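Local coordinates for 3-keto-5-aminohexanoate cleavage protein (Archaeoglobus fulgidus, PDB 3LOT), which probably cleaves 3-keto-5-aminohexanoate or a related beta-keto acid, using a zinc ion held in a TIM-barrel fold, at residues 33-38 against 73-78; 49-54 against 81-86; 67-72 against 104-109. All blocks are in the same frame, centred on the assembly; numbering follows the deposited sequence.

Contact 1 of 3, residues 33-38 against 73-78; sequences QIVEEA and REIKKQ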
ATOM      1  N   GLN D  33      37.230  -3.637  23.553  1.00 12.40           N
ATOM      2  CA  GLN D  33      36.698  -2.634  22.634  1.00 12.82           C
ATOM      3  C   GLN D  33      35.177  -2.657  22.548  1.00 12.59           C
ATOM      4  O   GLN D  33      34.537  -1.624  22.560  1.00 13.57           O
ATOM      5  CB  GLN D  33      37.255  -2.829  21.226  1.00 13.40           C
ATOM      6  CG  GLN D  33      38.680  -2.446  21.087  1.00 14.41           C
ATOM      7  CD  GLN D  33      39.228  -2.838  19.734  1.00 17.31           C
ATOM      8  OE1 GLN D  33      38.516  -3.388  18.895  1.00 15.44           O
ATOM      9  NE2 GLN D  33      40.469  -2.495  19.497  1.00 15.70           N
ATOM     10  N   ILE D  34      34.591  -3.838  22.477  1.00 12.33           N
ATOM     11  CA  ILE D  34      33.139  -3.965  22.469  1.00 12.79           C
ATOM     12  C   ILE D  34      32.539  -3.389  23.766  1.00 12.35           C
ATOM     13  O   ILE D  34      31.547  -2.655  23.722  1.00 13.05           O
ATOM     14  CB  ILE D  34      32.691  -5.465  22.213  1.00 12.65           C
ATOM     15  CG1 ILE D  34      33.095  -5.922  20.819  1.00 13.41           C
ATOM     16  CG2 ILE D  34      31.159  -5.632  22.436  1.00 12.36           C
ATOM     17  CD1 ILE D  34      33.297  -7.491  20.723  1.00 12.48           C
ATOM     18  N   VAL D  35      33.150  -3.707  24.907  1.00 11.84           N
ATOM     19  CA  VAL D  35      32.684  -3.214  26.197  1.00 11.83           C
ATOM     20  C   VAL D  35      32.695  -1.669  26.255  1.00 12.02           C
ATOM     21  O   VAL D  35      31.702  -1.052  26.594  1.00 11.07           O
ATOM     22  CB  VAL D  35      33.542  -3.774  27.353  1.00 11.17           C
ATOM     23  CG1 VAL D  35      33.175  -3.083  28.691  1.00  9.84           C
ATOM     24  CG2 VAL D  35      33.424  -5.256  27.467  1.00  8.51           C
ATOM     25  N   GLU D  36      33.814  -1.065  25.877  1.00 13.68           N
ATOM     26  CA  GLU D  36      33.974   0.387  25.922  1.00 14.11           C
ATOM     27  C   GLU D  36      33.019   1.084  24.960  1.00 14.74           C
ATOM     28  O   GLU D  36      32.416   2.100  25.309  1.00 13.26           O
ATOM     29  CB  GLU D  36      35.422   0.801  25.632  1.00 15.09           C
ATOM     30  CG  GLU D  36      36.354   0.529  26.755  1.00 18.42           C
ATOM     31  CD  GLU D  36      35.931   1.288  28.040  1.00 24.53           C
ATOM     32  OE1 GLU D  36      35.776   2.553  27.938  1.00 25.03           O
ATOM     33  OE2 GLU D  36      35.767   0.618  29.134  1.00 21.30           O
ATOM     34  N   GLU D  37      32.839   0.518  23.769  1.00 14.53           N
ATOM     35  CA  GLU D  37      31.908   1.092  22.810  1.00 14.54           C
ATOM     36  C   GLU D  37      30.469   0.948  23.251  1.00 13.74           C
ATOM     37  O   GLU D  37      29.700   1.837  22.989  1.00 14.76           O
ATOM     38  CB  GLU D  37      32.061   0.428  21.459  1.00 15.34           C
ATOM     39  CG  GLU D  37      33.260   0.900  20.727  1.00 17.18           C
ATOM     40  CD  GLU D  37      32.996   2.249  20.042  1.00 20.33           C
ATOM     41  OE1 GLU D  37      32.403   2.268  18.902  1.00 16.07           O
ATOM     42  OE2 GLU D  37      33.397   3.265  20.669  1.00 18.73           O
ATOM     43  N   ALA D  38      30.105  -0.145  23.934  1.00 12.97           N
ATOM     44  CA  ALA D  38      28.752  -0.299  24.450  1.00 12.01           C
ATOM     45  C   ALA D  38      28.462   0.789  25.523  1.00 11.37           C
ATOM     46  O   ALA D  38      27.385   1.385  25.526  1.00 10.87           O
ATOM     47  CB  ALA D  38      28.554  -1.684  25.028  1.00 11.74           C
ATOM     48  N   ARG D  73      29.462  -8.955  31.517  1.00 13.68           N
ATOM     49  CA  ARG D  73      29.754  -8.646  32.898  1.00 13.24           C
ATOM     50  C   ARG D  73      30.446  -7.288  33.025  1.00 13.02           C
ATOM     51  O   ARG D  73      30.135  -6.494  33.911  1.00 12.65           O
ATOM     52  CB  ARG D  73      30.638  -9.731  33.532  1.00 13.71           C
ATOM     53  CG  ARG D  73      30.991  -9.445  35.006  1.00 17.28           C
ATOM     54  CD  ARG D  73      31.828 -10.578  35.647  1.00 23.61           C
ATOM     55  NE  ARG D  73      32.977 -10.934  34.805  1.00 28.12           N
ATOM     56  CZ  ARG D  73      33.199 -12.132  34.251  1.00 31.41           C
ATOM     57  NH1 ARG D  73      32.388 -13.165  34.455  1.00 32.57           N
ATOM     58  NH2 ARG D  73      34.292 -12.306  33.506  1.00 34.22           N
ATOM     59  N   GLU D  74      31.394  -7.034  32.138  1.00 13.53           N
ATOM     60  CA  GLU D  74      32.144  -5.787  32.157  1.00 14.18           C
ATOM     61  C   GLU D  74      31.285  -4.597  31.778  1.00 13.66           C
ATOM     62  O   GLU D  74      31.463  -3.520  32.348  1.00 13.49           O
ATOM     63  CB  GLU D  74      33.373  -5.892  31.236  1.00 14.59           C
ATOM     64  CG  GLU D  74      34.437  -6.885  31.747  1.00 16.55           C
ATOM     65  CD  GLU D  74      35.251  -6.317  32.904  1.00 18.84           C
ATOM     66  OE1 GLU D  74      35.816  -5.225  32.742  1.00 25.43           O
ATOM     67  OE2 GLU D  74      35.332  -6.950  33.964  1.00 23.09           O
ATOM     68  N   ILE D  75      30.368  -4.756  30.812  1.00 14.36           N
ATOM     69  CA  ILE D  75      29.439  -3.652  30.504  1.00 13.61           C
ATOM     70  C   ILE D  75      28.594  -3.357  31.763  1.00 13.58           C
ATOM     71  O   ILE D  75      28.445  -2.180  32.210  1.00 13.54           O
ATOM     72  CB  ILE D  75      28.502  -3.945  29.307  1.00 14.71           C
ATOM     73  CG1 ILE D  75      29.292  -4.074  27.998  1.00 12.87           C
ATOM     74  CG2 ILE D  75      27.478  -2.786  29.137  1.00 12.03           C
ATOM     75  CD1 ILE D  75      28.507  -4.756  26.863  1.00 12.95           C
ATOM     76  N   LYS D  76      28.068  -4.417  32.369  1.00 13.64           N
ATOM     77  CA  LYS D  76      27.174  -4.263  33.558  1.00 13.56           C
ATOM     78  C   LYS D  76      27.864  -3.566  34.753  1.00 13.52           C
ATOM     79  O   LYS D  76      27.225  -2.821  35.474  1.00 12.58           O
ATOM     80  CB  LYS D  76      26.597  -5.629  33.963  1.00 13.87           C
ATOM     81  CG  LYS D  76      25.674  -5.658  35.172  1.00 13.04           C
ATOM     82  CD  LYS D  76      25.177  -7.079  35.347  1.00 14.24           C
ATOM     83  CE  LYS D  76      24.541  -7.346  36.675  1.00 17.10           C
ATOM     84  NZ  LYS D  76      25.563  -7.220  37.715  1.00 17.57           N
ATOM     85  N   LYS D  77      29.164  -3.804  34.936  1.00 14.06           N
ATOM     86  CA  LYS D  77      29.933  -3.069  35.936  1.00 15.41           C
ATOM     87  C   LYS D  77      29.889  -1.561  35.749  1.00 14.47           C
ATOM     88  O   LYS D  77      29.872  -0.824  36.725  1.00 14.04           O
ATOM     89  CB  LYS D  77      31.402  -3.471  35.910  1.00 16.80           C
ATOM     90  CG  LYS D  77      31.683  -4.749  36.638  1.00 20.40           C
ATOM     91  CD  LYS D  77      33.178  -5.052  36.573  1.00 24.31           C
ATOM     92  CE  LYS D  77      33.426  -6.506  36.892  1.00 26.73           C
ATOM     93  NZ  LYS D  77      34.874  -6.806  36.795  1.00 28.93           N
ATOM     94  N   GLN D  78      29.927  -1.109  34.500  1.00 12.75           N
ATOM     95  CA  GLN D  78      29.989   0.313  34.196  1.00 12.14           C
ATOM     96  C   GLN D  78      28.630   0.956  33.902  1.00 12.04           C
ATOM     97  O   GLN D  78      28.486   2.176  34.030  1.00 11.77           O
ATOM     98  CB  GLN D  78      30.893   0.549  32.993  1.00 10.93           C
ATOM     99  CG  GLN D  78      32.322   0.103  33.226  1.00 12.67           C
ATOM    100  CD  GLN D  78      33.182   0.517  32.088  1.00 13.73           C
ATOM    101  OE1 GLN D  78      33.141   1.653  31.684  1.00 13.89           O
ATOM    102  NE2 GLN D  78      33.949  -0.410  31.540  1.00 14.72           N
TER
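E74 is the first residue of helical segment 73-78 to meet helix 33-38, and it does so with the root of its side chain. Both methyls of V35, CG1 and CG2, lie 3.8 Å from E74 CB, and the forked valine tip thus straddles that carbon. Beyond CB the glutamate turns off, bending at chi2, and its OE2 is taken 2.9 Å away by NZ of K77 in a salt bridge within the same helix. The acid spends its charge on its own helix and offers carbon to its neighbour.

I75 follows as the apolar centre. With its CG1 beside the backbone N (chi1 -65°) and the chain running on nearly straight, its CD1 reaches the methyl CB of A38 at 3.6 Å. Closer to the backbone, I75 CG1 lies 4.1 Å from V35 CG1, so V35 and A38, one turn apart, both pack against this one isoleucine.

Q78 completes the contact at the solvent edge. Its chain extends beyond CG and holds NE2 3.2 Å from OE2 of E36, an almost straight hydrogen bond (172°) in the plane of the amide and nearly along the C-O axis of the acid. E36 starts out pointing away from the other helix, but its bent chain brings the carboxylate back, to cross Q78 at about a right angle. The same NE2 passes 4.0 Å from V35 CG1, so that the amide also borders the buried valine.

The two segments belong to consecutive outer helices of the barrel, 31-43 and 65-78, and the axes of the segments approach to 9.1 Å at an angle of 32°. Beneath them lie strands 48-54 and 82-85: I75 touches I51 and I83, while I34 also rests on I51.

Contact 2 of 3, residues 49-54 against 81-86; sequences VHIHAR and VVINVT. With ZN (zinc ion), chain P.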
ATOM      1  N   VAL D  49      21.916  -1.887  24.175  1.00 12.85           N
ATOM      2  CA  VAL D  49      23.020  -2.261  23.331  1.00 12.61           C
ATOM      3  C   VAL D  49      22.863  -3.712  22.883  1.00 13.56           C
ATOM      4  O   VAL D  49      22.443  -4.591  23.656  1.00 12.28           O
ATOM      5  CB  VAL D  49      24.395  -2.040  24.005  1.00 12.71           C
ATOM      6  CG1 VAL D  49      24.614  -0.594  24.211  1.00 11.98           C
ATOM      7  CG2 VAL D  49      24.560  -2.817  25.289  1.00 10.53           C
ATOM      8  N   HIS D  50      23.220  -3.951  21.628  1.00 13.15           N
ATOM      9  CA  HIS D  50      23.153  -5.282  21.060  1.00 13.48           C
ATOM     10  C   HIS D  50      24.550  -5.851  20.835  1.00 12.41           C
ATOM     11  O   HIS D  50      25.336  -5.240  20.160  1.00 11.06           O
ATOM     12  CB  HIS D  50      22.354  -5.227  19.777  1.00 13.69           C
ATOM     13  CG  HIS D  50      22.239  -6.536  19.106  1.00 13.76           C
ATOM     14  ND1 HIS D  50      21.655  -7.631  19.707  1.00 17.11           N
ATOM     15  CD2 HIS D  50      22.665  -6.950  17.887  1.00 14.39           C
ATOM     16  CE1 HIS D  50      21.705  -8.653  18.875  1.00 18.82           C
ATOM     17  NE2 HIS D  50      22.286  -8.257  17.760  1.00 14.47           N
ATOM     18  N   ILE D  51      24.826  -7.007  21.446  1.00 11.79           N
ATOM     19  CA  ILE D  51      26.187  -7.551  21.579  1.00 12.02           C
ATOM     20  C   ILE D  51      26.395  -8.872  20.804  1.00 12.97           C
ATOM     21  O   ILE D  51      25.600  -9.816  20.951  1.00 13.42           O
ATOM     22  CB  ILE D  51      26.560  -7.769  23.092  1.00 11.70           C
ATOM     23  CG1 ILE D  51      26.524  -6.426  23.872  1.00 12.22           C
ATOM     24  CG2 ILE D  51      27.925  -8.484  23.257  1.00  7.52           C
ATOM     25  CD1 ILE D  51      27.334  -5.263  23.275  1.00 12.52           C
ATOM     26  N   HIS D  52      27.412  -8.883  19.944  1.00 12.65           N
ATOM     27  CA  HIS D  52      28.074 -10.099  19.463  1.00 13.58           C
ATOM     28  C   HIS D  52      29.486 -10.225  20.068  1.00 14.13           C
ATOM     29  O   HIS D  52      30.094  -9.237  20.468  1.00 14.17           O
ATOM     30  CB  HIS D  52      28.292 -10.069  17.956  1.00 13.52           C
ATOM     31  CG  HIS D  52      27.041 -10.138  17.133  1.00 15.62           C
ATOM     32  ND1 HIS D  52      26.872 -11.057  16.110  1.00 14.79           N
ATOM     33  CD2 HIS D  52      25.919  -9.383  17.150  1.00 15.62           C
ATOM     34  CE1 HIS D  52      25.689 -10.880  15.558  1.00 14.46           C
ATOM     35  NE2 HIS D  52      25.090  -9.879  16.175  1.00 15.73           N
ATOM     36  N   ALA D  53      30.008 -11.448  20.071  1.00 14.59           N
ATOM     37  CA  ALA D  53      31.406 -11.706  20.416  1.00 14.26           C
ATOM     38  C   ALA D  53      32.239 -11.843  19.132  1.00 14.61           C
ATOM     39  O   ALA D  53      31.738 -12.278  18.090  1.00 14.20           O
ATOM     40  CB  ALA D  53      31.499 -12.986  21.235  1.00 14.31           C
ATOM     41  N   ARG D  54      33.518 -11.505  19.251  1.00 14.85           N
ATOM     42  CA  ARG D  54      34.518 -11.701  18.230  1.00 15.45           C
ATOM     43  C   ARG D  54      35.796 -12.203  18.912  1.00 17.43           C
ATOM     44  O   ARG D  54      36.155 -11.763  20.011  1.00 16.35           O
ATOM     45  CB  ARG D  54      34.842 -10.391  17.550  1.00 14.86           C
ATOM     46  CG  ARG D  54      33.762  -9.913  16.628  1.00 13.83           C
ATOM     47  CD  ARG D  54      34.140  -8.615  16.051  1.00 11.08           C
ATOM     48  NE  ARG D  54      33.139  -8.131  15.103  1.00 11.62           N
ATOM     49  CZ  ARG D  54      33.000  -8.523  13.837  1.00 11.69           C
ATOM     50  NH1 ARG D  54      33.744  -9.475  13.287  1.00 12.54           N
ATOM     51  NH2 ARG D  54      32.040  -8.002  13.118  1.00 10.67           N
ATOM     52  N   VAL D  81      22.696   0.020  31.200  1.00 13.06           N
ATOM     53  CA  VAL D  81      22.167  -0.267  29.877  1.00 12.96           C
ATOM     54  C   VAL D  81      21.596  -1.671  29.771  1.00 13.49           C
ATOM     55  O   VAL D  81      22.128  -2.620  30.379  1.00 13.70           O
ATOM     56  CB  VAL D  81      23.267  -0.083  28.790  1.00 13.72           C
ATOM     57  CG1 VAL D  81      24.323  -1.190  28.879  1.00 11.40           C
ATOM     58  CG2 VAL D  81      22.635   0.005  27.388  1.00 10.60           C
ATOM     59  N   VAL D  82      20.502  -1.811  29.013  1.00 13.59           N
ATOM     60  CA  VAL D  82      19.953  -3.131  28.720  1.00 12.68           C
ATOM     61  C   VAL D  82      20.884  -3.844  27.706  1.00 12.89           C
ATOM     62  O   VAL D  82      21.221  -3.305  26.648  1.00 13.09           O
ATOM     63  CB  VAL D  82      18.474  -3.065  28.214  1.00 13.35           C
ATOM     64  CG1 VAL D  82      17.928  -4.460  27.890  1.00 10.56           C
ATOM     65  CG2 VAL D  82      17.555  -2.385  29.281  1.00 11.90           C
ATOM     66  N   ILE D  83      21.351  -5.026  28.089  1.00 12.08           N
ATOM     67  CA  ILE D  83      22.311  -5.787  27.293  1.00 12.73           C
ATOM     68  C   ILE D  83      21.568  -6.885  26.543  1.00 13.05           C
ATOM     69  O   ILE D  83      21.083  -7.887  27.137  1.00 12.61           O
ATOM     70  CB  ILE D  83      23.432  -6.400  28.177  1.00 13.13           C
ATOM     71  CG1 ILE D  83      24.164  -5.291  28.986  1.00 11.71           C
ATOM     72  CG2 ILE D  83      24.344  -7.244  27.272  1.00 11.99           C
ATOM     73  CD1 ILE D  83      25.020  -5.781  30.172  1.00 10.02           C
ATOM     74  N   ASN D  84      21.383  -6.642  25.261  1.00 13.10           N
ATOM     75  CA  ASN D  84      20.693  -7.562  24.341  1.00 13.82           C
ATOM     76  C   ASN D  84      21.755  -8.418  23.656  1.00 14.16           C
ATOM     77  O   ASN D  84      22.616  -7.875  22.954  1.00 15.28           O
ATOM     78  CB  ASN D  84      19.936  -6.703  23.303  1.00 14.07           C
ATOM     79  CG  ASN D  84      19.193  -7.530  22.227  1.00 15.39           C
ATOM     80  OD1 ASN D  84      19.711  -8.522  21.741  1.00 19.33           O
ATOM     81  ND2 ASN D  84      18.000  -7.059  21.803  1.00 17.70           N
ATOM     82  N   VAL D  85      21.647  -9.735  23.811  0.50 14.06           N
ATOM     83  CA  VAL D  85      22.617 -10.684  23.261  0.50 14.00           C
ATOM     84  C   VAL D  85      22.101 -11.351  21.964  0.50 13.58           C
ATOM     85  O   VAL D  85      20.929 -11.688  21.856  0.50 12.76           O
ATOM     86  CB  VAL D  85      22.906 -11.759  24.318  0.50 14.24           C
ATOM     87  CG1 VAL D  85      23.975 -12.701  23.847  0.50 14.24           C
ATOM     88  CG2 VAL D  85      23.300 -11.077  25.613  0.50 14.28           C
ATOM     89  N   THR D  86      22.978 -11.552  20.990  1.00 13.40           N
ATOM     90  CA  THR D  86      22.586 -12.252  19.785  1.00 13.89           C
ATOM     91  C   THR D  86      22.548 -13.760  20.027  1.00 14.46           C
ATOM     92  O   THR D  86      23.326 -14.324  20.793  1.00 15.13           O
ATOM     93  CB  THR D  86      23.536 -11.977  18.645  1.00 13.93           C
ATOM     94  OG1 THR D  86      22.981 -12.508  17.440  1.00 13.28           O
ATOM     95  CG2 THR D  86      24.907 -12.645  18.926  1.00 10.91           C
TER
HETATM   96 ZN    ZN P 501      23.125  -8.812  15.546  1.00 43.26          ZN
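H50 reaches across to N84 on the neighbouring parallel strand. Its CB and CG each lie about 4.1 Å from the backbone oxygen N84 O. Both residues point to the same face of the sheet, and CG, anti to the backbone nitrogen (chi1 179°), leans the ring toward N84. ND1 donates to N84 OD1 at 3.0 Å; the acceptor lies at the ring edge, although the donor comes in from above the amide's carbonyl plane, ring and amide standing almost perpendicular (89°). A weak second bond runs from ND1 to N84 O. CE1 packs 3.8 Å from T86 CB, and at the tip NE2 binds the zinc ion at 2.4 Å. CD2, on the other side of NE2, lies near the zinc without binding it. N84 is thus a second-shell residue that helps fix the rotation of a metal ligand.

H52 brings its NE2 to the same zinc at 2.3 Å, and T86 CG2 covers one face of this ring in a CH-pi contact, 3.7 Å from the centroid. V49, I51, I83 and V85 share the other face of the sheet, where I51 and I83 pack on helix 65-78 and V49 meets A38 of helix 31-43. With E262 as a further ligand, this is the metal site of a TIM barrel, set at the C-terminal ends of its parallel strands.

Contact 3 of 3, residues 67-72 against 104-109; sequences VFRYIC and VPALKP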
ATOM      1  N   VAL D  67      33.330 -15.584  26.228  1.00 13.47           N
ATOM      2  CA  VAL D  67      33.617 -14.251  25.698  1.00 13.26           C
ATOM      3  C   VAL D  67      32.395 -13.353  25.871  1.00 13.42           C
ATOM      4  O   VAL D  67      32.478 -12.213  26.366  1.00 12.16           O
ATOM      5  CB  VAL D  67      34.092 -14.311  24.204  1.00 13.49           C
ATOM      6  CG1 VAL D  67      34.373 -12.909  23.654  1.00 10.31           C
ATOM      7  CG2 VAL D  67      35.386 -15.212  24.089  1.00 14.78           C
ATOM      8  N   PHE D  68      31.240 -13.862  25.492  1.00 13.08           N
ATOM      9  CA  PHE D  68      30.002 -13.202  25.941  1.00 13.42           C
ATOM     10  C   PHE D  68      29.954 -12.890  27.428  1.00 13.49           C
ATOM     11  O   PHE D  68      29.546 -11.789  27.822  1.00 14.02           O
ATOM     12  CB  PHE D  68      28.779 -14.026  25.594  1.00 13.04           C
ATOM     13  CG  PHE D  68      28.344 -13.867  24.184  1.00 14.05           C
ATOM     14  CD1 PHE D  68      27.652 -12.724  23.794  1.00 14.80           C
ATOM     15  CD2 PHE D  68      28.608 -14.852  23.251  1.00 14.80           C
ATOM     16  CE1 PHE D  68      27.216 -12.556  22.500  1.00 14.73           C
ATOM     17  CE2 PHE D  68      28.179 -14.715  21.956  1.00 15.96           C
ATOM     18  CZ  PHE D  68      27.475 -13.553  21.564  1.00 14.70           C
ATOM     19  N   ARG D  69      30.321 -13.859  28.252  1.00 13.71           N
ATOM     20  CA  ARG D  69      30.174 -13.678  29.697  1.00 14.47           C
ATOM     21  C   ARG D  69      31.054 -12.511  30.147  1.00 14.55           C
ATOM     22  O   ARG D  69      30.605 -11.638  30.912  1.00 14.17           O
ATOM     23  CB  ARG D  69      30.474 -14.940  30.483  1.00 14.37           C
ATOM     24  CG  ARG D  69      30.074 -14.785  31.962  1.00 15.76           C
ATOM     25  CD  ARG D  69      30.410 -15.969  32.787  1.00 17.08           C
ATOM     26  NE  ARG D  69      30.055 -17.240  32.165  1.00 17.05           N
ATOM     27  CZ  ARG D  69      28.846 -17.791  32.179  1.00 22.28           C
ATOM     28  NH1 ARG D  69      27.807 -17.178  32.759  1.00 23.65           N
ATOM     29  NH2 ARG D  69      28.664 -18.975  31.597  1.00 23.54           N
ATOM     30  N   TYR D  70      32.278 -12.484  29.633  1.00 14.29           N
ATOM     31  CA  TYR D  70      33.201 -11.411  29.945  1.00 13.84           C
ATOM     32  C   TYR D  70      32.668 -10.053  29.506  1.00 12.56           C
ATOM     33  O   TYR D  70      32.643  -9.120  30.309  1.00 11.48           O
ATOM     34  CB  TYR D  70      34.585 -11.691  29.337  1.00 14.06           C
ATOM     35  CG  TYR D  70      35.574 -10.586  29.542  1.00 14.27           C
ATOM     36  CD1 TYR D  70      36.377 -10.529  30.696  1.00 15.88           C
ATOM     37  CD2 TYR D  70      35.721  -9.601  28.587  1.00 13.65           C
ATOM     38  CE1 TYR D  70      37.305  -9.485  30.870  1.00 16.62           C
ATOM     39  CE2 TYR D  70      36.598  -8.574  28.745  1.00 14.31           C
ATOM     40  CZ  TYR D  70      37.384  -8.495  29.883  1.00 14.92           C
ATOM     41  OH  TYR D  70      38.281  -7.452  29.987  1.00 12.31           O
ATOM     42  N   ILE D  71      32.279  -9.936  28.238  1.00 12.62           N
ATOM     43  CA  ILE D  71      31.781  -8.676  27.678  1.00 12.04           C
ATOM     44  C   ILE D  71      30.571  -8.140  28.455  1.00 12.31           C
ATOM     45  O   ILE D  71      30.528  -6.977  28.878  1.00 11.51           O
ATOM     46  CB  ILE D  71      31.381  -8.833  26.201  1.00 12.08           C
ATOM     47  CG1 ILE D  71      32.615  -9.175  25.364  1.00 11.70           C
ATOM     48  CG2 ILE D  71      30.750  -7.563  25.678  1.00 12.15           C
ATOM     49  CD1 ILE D  71      32.333  -9.489  23.928  1.00 11.97           C
ATOM     50  N   CYS D  72      29.624  -9.021  28.731  1.00 12.72           N
ATOM     51  CA  CYS D  72      28.372  -8.588  29.382  1.00 12.79           C
ATOM     52  C   CYS D  72      28.616  -8.198  30.824  1.00 13.11           C
ATOM     53  O   CYS D  72      28.086  -7.197  31.294  1.00 12.84           O
ATOM     54  CB  CYS D  72      27.297  -9.663  29.259  1.00 12.99           C
ATOM     55  SG  CYS D  72      26.844  -9.879  27.551  1.00 13.85           S
ATOM     56  N   VAL D 104      21.886 -18.143  26.024  1.00 13.47           N
ATOM     57  CA  VAL D 104      20.676 -17.767  26.790  1.00 14.00           C
ATOM     58  C   VAL D 104      20.624 -18.488  28.154  1.00 14.37           C
ATOM     59  O   VAL D 104      20.468 -17.825  29.174  1.00 14.41           O
ATOM     60  CB  VAL D 104      19.385 -17.832  25.939  1.00 14.21           C
ATOM     61  CG1 VAL D 104      18.141 -17.591  26.772  1.00 14.11           C
ATOM     62  CG2 VAL D 104      19.460 -16.780  24.780  1.00 14.34           C
ATOM     63  N   PRO D 105      20.848 -19.803  28.192  1.00 14.75           N
ATOM     64  CA  PRO D 105      20.910 -20.468  29.487  1.00 15.16           C
ATOM     65  C   PRO D 105      22.193 -20.175  30.280  1.00 14.58           C
ATOM     66  O   PRO D 105      22.164 -20.143  31.521  1.00 14.76           O
ATOM     67  CB  PRO D 105      20.819 -21.955  29.117  1.00 15.05           C
ATOM     68  CG  PRO D 105      21.189 -22.002  27.678  1.00 16.12           C
ATOM     69  CD  PRO D 105      20.599 -20.778  27.124  1.00 15.46           C
ATOM     70  N   ALA D 106      23.293 -19.933  29.580  1.00 14.25           N
ATOM     71  CA  ALA D 106      24.540 -19.539  30.242  1.00 13.75           C
ATOM     72  C   ALA D 106      24.432 -18.169  30.927  1.00 13.28           C
ATOM     73  O   ALA D 106      24.806 -18.007  32.106  1.00 12.56           O
ATOM     74  CB  ALA D 106      25.698 -19.583  29.268  1.00 12.00           C
ATOM     75  N   LEU D 107      23.944 -17.172  30.189  1.00 14.39           N
ATOM     76  CA  LEU D 107      23.917 -15.789  30.680  1.00 14.98           C
ATOM     77  C   LEU D 107      22.566 -15.322  31.222  1.00 14.57           C
ATOM     78  O   LEU D 107      22.522 -14.343  31.961  1.00 15.54           O
ATOM     79  CB  LEU D 107      24.412 -14.788  29.610  1.00 14.86           C
ATOM     80  CG  LEU D 107      25.932 -14.582  29.446  1.00 16.56           C
ATOM     81  CD1 LEU D 107      26.592 -15.833  29.074  1.00 15.01           C
ATOM     82  CD2 LEU D 107      26.217 -13.502  28.434  1.00 14.36           C
ATOM     83  N   LYS D 108      21.482 -15.988  30.859  1.00 14.02           N
ATOM     84  CA  LYS D 108      20.121 -15.537  31.213  1.00 13.10           C
ATOM     85  C   LYS D 108      19.935 -14.032  31.066  1.00 12.24           C
ATOM     86  O   LYS D 108      19.644 -13.333  32.025  1.00 11.54           O
ATOM     87  CB  LYS D 108      19.774 -16.004  32.634  1.00 13.72           C
ATOM     88  CG  LYS D 108      19.905 -17.484  32.842  1.00 15.76           C
ATOM     89  CD  LYS D 108      19.651 -17.842  34.288  1.00 18.95           C
ATOM     90  CE  LYS D 108      19.246 -19.263  34.486  1.00 24.00           C
ATOM     91  NZ  LYS D 108      20.170 -20.213  33.814  1.00 27.83           N
ATOM     92  N   PRO D 109      20.143 -13.505  29.847  1.00 11.68           N
ATOM     93  CA  PRO D 109      20.021 -12.084  29.650  1.00 12.27           C
ATOM     94  C   PRO D 109      18.565 -11.637  29.703  1.00 12.75           C
ATOM     95  O   PRO D 109      17.643 -12.457  29.602  1.00 13.66           O
ATOM     96  CB  PRO D 109      20.575 -11.864  28.217  1.00 11.75           C
ATOM     97  CG  PRO D 109      20.317 -13.172  27.519  1.00 12.06           C
ATOM     98  CD  PRO D 109      20.431 -14.231  28.593  1.00 11.77           C
TER
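R69 lays its guanidinium beside L107, one face toward the methyl CD1, while an N-H at its edge reaches the carbonyl of A106. The contact joins two helices on the outside of the TIM barrel: helix 65-78, which precedes strand 82-85, and the short helix 103-107, which leads into strand 111-115.

The chain of R69 leaves the helix with CG anti to N (chi1 -170°) and runs straight until a bend at chi3 turns the flat group over the leucine. L107 CD1 then sits 4.1 Å above the guanidinium plane, off toward the rim, so the contact is with one face but not centred. NH1 donates a hydrogen bond to A106 O at 3.2 Å; the donor stands well above the carbonyl plane, and the same oxygen also receives ND2 of N313. NH2 lies against A106 CB at 3.8 Å, and NE forms a salt bridge with E66 in the previous turn, so the guanidinium is gripped by its own helix at NE and by the neighbouring helix at NH1. A leucine in place of R69 would remove these N-H donors and is likely to leave the E66 carboxylate without its charged mate and A106 O without its arginine donor.

The other branch of L107 points inward, into the angle between F68 and C72, whose side chains both start out toward it. The phenyl ring of F68 turns away to V85, leaving its CB 3.9 Å from L107 CD2; that same methyl meets C72 SG at 3.8 Å.

Overall arrangement
The three contacts occupy one sector of the barrel and are centred 9 to 12 Å apart. Along the chain their segments interleave, helix 31-43, strand 48-54, helix 65-78, strand 82-85 and helix 103-107, the alternation expected of a beta/alpha barrel. Helix 65-78 serves contacts 1 and 3, contact 1 in its C-terminal half and contact 3 mainly in its N-terminal half, and both rest on the strand pair of contact 2: I75 CD1 touches I51 CD1 at 3.8 Å, and F68 CE1 lies 3.5 Å from I51 O. Helices 31-43 and 65-78 thus back, from outside, the strand that carries the zinc ligands H50 and H52.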